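Local coordinates for HTH-type transcriptional regulator PrpR (Mycobacterium tuberculosis, PDB 6D2S), which regulates expression of the enzymes that break down short-chain fatty acids through the glyoxylate and methylcitrate cycles, both activating and repressing transcription, at residues A[44-49]-A[93-98]. Sequence-based numbering, arbitrary orientation.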
ATOM      1  N   ALA A  44     -18.502   5.830  -1.756  1.00 15.08           N
ATOM      2  CA  ALA A  44     -19.742   5.331  -2.353  1.00 15.49           C
ATOM      3  C   ALA A  44     -20.558   6.473  -2.952  1.00 21.74           C
ATOM      4  O   ALA A  44     -21.162   6.326  -4.023  1.00 21.22           O
ATOM      5  CB  ALA A  44     -20.570   4.576  -1.305  1.00 16.60           C
ATOM      6  N   GLU A  45     -20.594   7.616  -2.264  1.00 18.66           N
ATOM      7  CA  GLU A  45     -21.277   8.793  -2.791  1.00 21.47           C
ATOM      8  C   GLU A  45     -20.601   9.299  -4.060  1.00 20.63           C
ATOM      9  O   GLU A  45     -21.276   9.610  -5.049  1.00 20.38           O
ATOM     10  CB  GLU A  45     -21.317   9.894  -1.725  1.00 25.48           C
ATOM     11  CG  GLU A  45     -22.117  11.122  -2.120  1.00 42.14           C
ATOM     12  CD  GLU A  45     -22.149  12.175  -1.025  1.00 56.18           C
ATOM     13  OE1 GLU A  45     -21.657  13.300  -1.257  1.00 61.64           O
ATOM     14  OE2 GLU A  45     -22.661  11.872   0.074  1.00 60.81           O
ATOM     15  N   LEU A  46     -19.266   9.408  -4.046  1.00 18.95           N
ATOM     16  CA  LEU A  46     -18.546   9.832  -5.245  1.00 20.39           C
ATOM     17  C   LEU A  46     -18.825   8.892  -6.415  1.00 18.26           C
ATOM     18  O   LEU A  46     -19.084   9.339  -7.541  1.00 18.34           O
ATOM     19  CB  LEU A  46     -17.042   9.905  -4.950  1.00 21.36           C
ATOM     20  CG  LEU A  46     -16.076  10.280  -6.071  1.00 25.18           C
ATOM     21  CD1 LEU A  46     -16.457  11.616  -6.670  1.00 27.41           C
ATOM     22  CD2 LEU A  46     -14.636  10.322  -5.542  1.00 27.55           C
ATOM     23  N   MET A  47     -18.786   7.580  -6.167  1.00 16.42           N
ATOM     24  CA  MET A  47     -19.010   6.626  -7.253  1.00 17.12           C
ATOM     25  C   MET A  47     -20.388   6.805  -7.872  1.00 16.27           C
ATOM     26  O   MET A  47     -20.540   6.746  -9.099  1.00 18.46           O
ATOM     27  CB  MET A  47     -18.834   5.193  -6.743  1.00 16.34           C
ATOM     28  CG  MET A  47     -17.381   4.857  -6.443  1.00 16.91           C
ATOM     29  SD  MET A  47     -16.447   4.687  -7.980  1.00 22.49           S
ATOM     30  CE  MET A  47     -16.473   2.907  -8.189  1.00 27.02           C
ATOM     31  N   ARG A  48     -21.407   7.024  -7.035  1.00 17.03           N
ATOM     32  CA  ARG A  48     -22.759   7.275  -7.529  1.00 18.30           C
ATOM     33  C   ARG A  48     -22.830   8.589  -8.301  1.00 21.85           C
ATOM     34  O   ARG A  48     -23.375   8.648  -9.411  1.00 21.55           O
ATOM     35  CB  ARG A  48     -23.722   7.298  -6.334  1.00 21.42           C
ATOM     36  CG  ARG A  48     -25.186   7.276  -6.649  1.00 37.02           C
ATOM     37  CD  ARG A  48     -25.977   7.080  -5.350  1.00 39.36           C
ATOM     38  NE  ARG A  48     -27.410   7.210  -5.573  1.00 43.83           N
ATOM     39  CZ  ARG A  48     -28.063   8.363  -5.528  1.00 43.40           C
ATOM     40  NH1 ARG A  48     -27.403   9.484  -5.257  1.00 44.09           N
ATOM     41  NH2 ARG A  48     -29.369   8.392  -5.756  1.00 46.22           N
ATOM     42  N   ASP A  49     -22.286   9.658  -7.716  1.00 21.77           N
ATOM     43  CA  ASP A  49     -22.431  10.997  -8.285  1.00 27.31           C
ATOM     44  C   ASP A  49     -21.683  11.132  -9.604  1.00 29.23           C
ATOM     45  O   ASP A  49     -22.192  11.736 -10.555  1.00 29.86           O
ATOM     46  CB  ASP A  49     -21.910  12.035  -7.292  1.00 28.29           C
ATOM     47  CG  ASP A  49     -22.872  12.295  -6.146  1.00 41.22           C
ATOM     48  OD1 ASP A  49     -24.017  11.799  -6.194  1.00 38.97           O
ATOM     49  OD2 ASP A  49     -22.468  12.999  -5.192  1.00 51.27           O
ATOM     50  N   THR A  93     -10.130   1.218  -5.640  1.00  9.31           N
ATOM     51  CA  THR A  93      -9.524   0.393  -6.681  1.00 14.07           C
ATOM     52  C   THR A  93     -10.425   0.333  -7.906  1.00 16.50           C
ATOM     53  O   THR A  93      -9.968   0.547  -9.035  1.00 14.14           O
ATOM     54  CB  THR A  93      -9.221  -1.012  -6.153  1.00 14.68           C
ATOM     55  OG1 THR A  93      -8.230  -0.930  -5.125  1.00 12.80           O
ATOM     56  CG2 THR A  93      -8.666  -1.904  -7.285  1.00 17.03           C
ATOM     57  N   GLN A  94     -11.731   0.102  -7.697  1.00 12.80           N
ATOM     58  CA  GLN A  94     -12.664   0.091  -8.823  1.00 13.94           C
ATOM     59  C   GLN A  94     -12.783   1.470  -9.464  1.00 13.30           C
ATOM     60  O   GLN A  94     -12.936   1.577 -10.688  1.00 15.59           O
ATOM     61  CB  GLN A  94     -14.042  -0.407  -8.368  1.00 18.43           C
ATOM     62  CG  GLN A  94     -14.982  -0.722  -9.529  1.00 19.14           C
ATOM     63  CD  GLN A  94     -14.468  -1.882 -10.353  1.00 21.70           C
ATOM     64  OE1 GLN A  94     -14.494  -1.856 -11.593  1.00 26.97           O
ATOM     65  NE2 GLN A  94     -13.995  -2.916  -9.668  1.00 13.97           N
ATOM     66  N   LEU A  95     -12.707   2.537  -8.657  1.00 11.41           N
ATOM     67  CA  LEU A  95     -12.733   3.891  -9.204  1.00 11.35           C
ATOM     68  C   LEU A  95     -11.588   4.100 -10.189  1.00 15.41           C
ATOM     69  O   LEU A  95     -11.769   4.702 -11.258  1.00 17.29           O
ATOM     70  CB  LEU A  95     -12.651   4.918  -8.069  1.00 12.00           C
ATOM     71  CG  LEU A  95     -12.280   6.374  -8.416  1.00 22.33           C
ATOM     72  CD1 LEU A  95     -13.184   6.958  -9.463  1.00 32.29           C
ATOM     73  CD2 LEU A  95     -12.296   7.250  -7.149  1.00 26.32           C
ATOM     74  N   ALA A  96     -10.407   3.587  -9.856  1.00 14.50           N
ATOM     75  CA  ALA A  96      -9.287   3.668 -10.790  1.00 13.29           C
ATOM     76  C   ALA A  96      -9.570   2.874 -12.053  1.00 14.84           C
ATOM     77  O   ALA A  96      -9.317   3.349 -13.163  1.00 16.34           O
ATOM     78  CB  ALA A  96      -8.001   3.162 -10.131  1.00 13.30           C
ATOM     79  N   LEU A  97     -10.063   1.646 -11.903  1.00 13.75           N
ATOM     80  CA  LEU A  97     -10.323   0.811 -13.070  1.00 15.69           C
ATOM     81  C   LEU A  97     -11.337   1.446 -14.019  1.00 24.25           C
ATOM     82  O   LEU A  97     -11.214   1.290 -15.241  1.00 26.51           O
ATOM     83  CB  LEU A  97     -10.787  -0.576 -12.609  1.00 13.42           C
ATOM     84  CG  LEU A  97      -9.703  -1.390 -11.884  1.00 18.44           C
ATOM     85  CD1 LEU A  97     -10.259  -2.702 -11.307  1.00 22.34           C
ATOM     86  CD2 LEU A  97      -8.520  -1.668 -12.806  1.00 18.59           C
ATOM     87  N   VAL A  98     -12.324   2.188 -13.498  1.00 22.95           N
ATOM     88  CA  VAL A  98     -13.387   2.717 -14.356  1.00 22.48           C
ATOM     89  C   VAL A  98     -13.165   4.178 -14.736  1.00 23.24           C
ATOM     90  O   VAL A  98     -13.593   4.613 -15.812  1.00 27.20           O
ATOM     91  CB  VAL A  98     -14.784   2.554 -13.712  1.00 29.05           C
ATOM     92  CG1 VAL A  98     -15.066   1.089 -13.370  1.00 23.18           C
ATOM     93  CG2 VAL A  98     -14.957   3.473 -12.508  1.00 29.50           C
TER
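Met47 reaches across from helix 39-51 and lays the end of its side chain against the backbone of Leu95 on helix 84-99. The contact is buried, and its side-chain contacts are apolar. The sulfur does much of the touching: Met47 SD lies 3.8 Å from Leu95 CB. The terminal methyl meets the backbone itself, with Met47 CE 3.8 Å from Leu95 N. The same methyl also touches the aliphatic part of Gln94, with Met47 CE 4.1 Å from both Gln94 CB and Gln94 CG. It thus rests over the link between two successive residues. The Met47 side chain starts with CG anti to the carbonyl carbon (chi1 -71°). It then bends at both later torsions, and the last bond carries the methyl across the facing helix toward Gln94.

The leucines add a second, lighter contact beside the first. Leu46 and Leu95 both point toward the opposite helix and meet through one methyl branch each, Leu46 CD2 to Leu95 CD2 at 4.2 Å. The two side chains cross at about a right angle. Leu95 serves both residues, its base taking the methionine and one of its methyls the leucine.

The local axes come within 11.2 Å of each other and run nearly parallel, at 22°. The two segments bury 177 Å² between them, both sides summed.

Segment 93-98 belongs to the IrrE N-terminal-like region of the regulator. Leu43 and Phe51 of helix 39-51 also touch Leu95, while Ile53, in the loop before strand 54-58, touches Met47 and Val98 and shares a backbone hydrogen bond with Met47. Ala96 and Leu97 pack on helix 116-135, and Gln94 touches Arg67 and Tyr69 of strand 67-70. Helix 84-99 thus links helix 39-51 to helix 116-135 and the small three-stranded sheet.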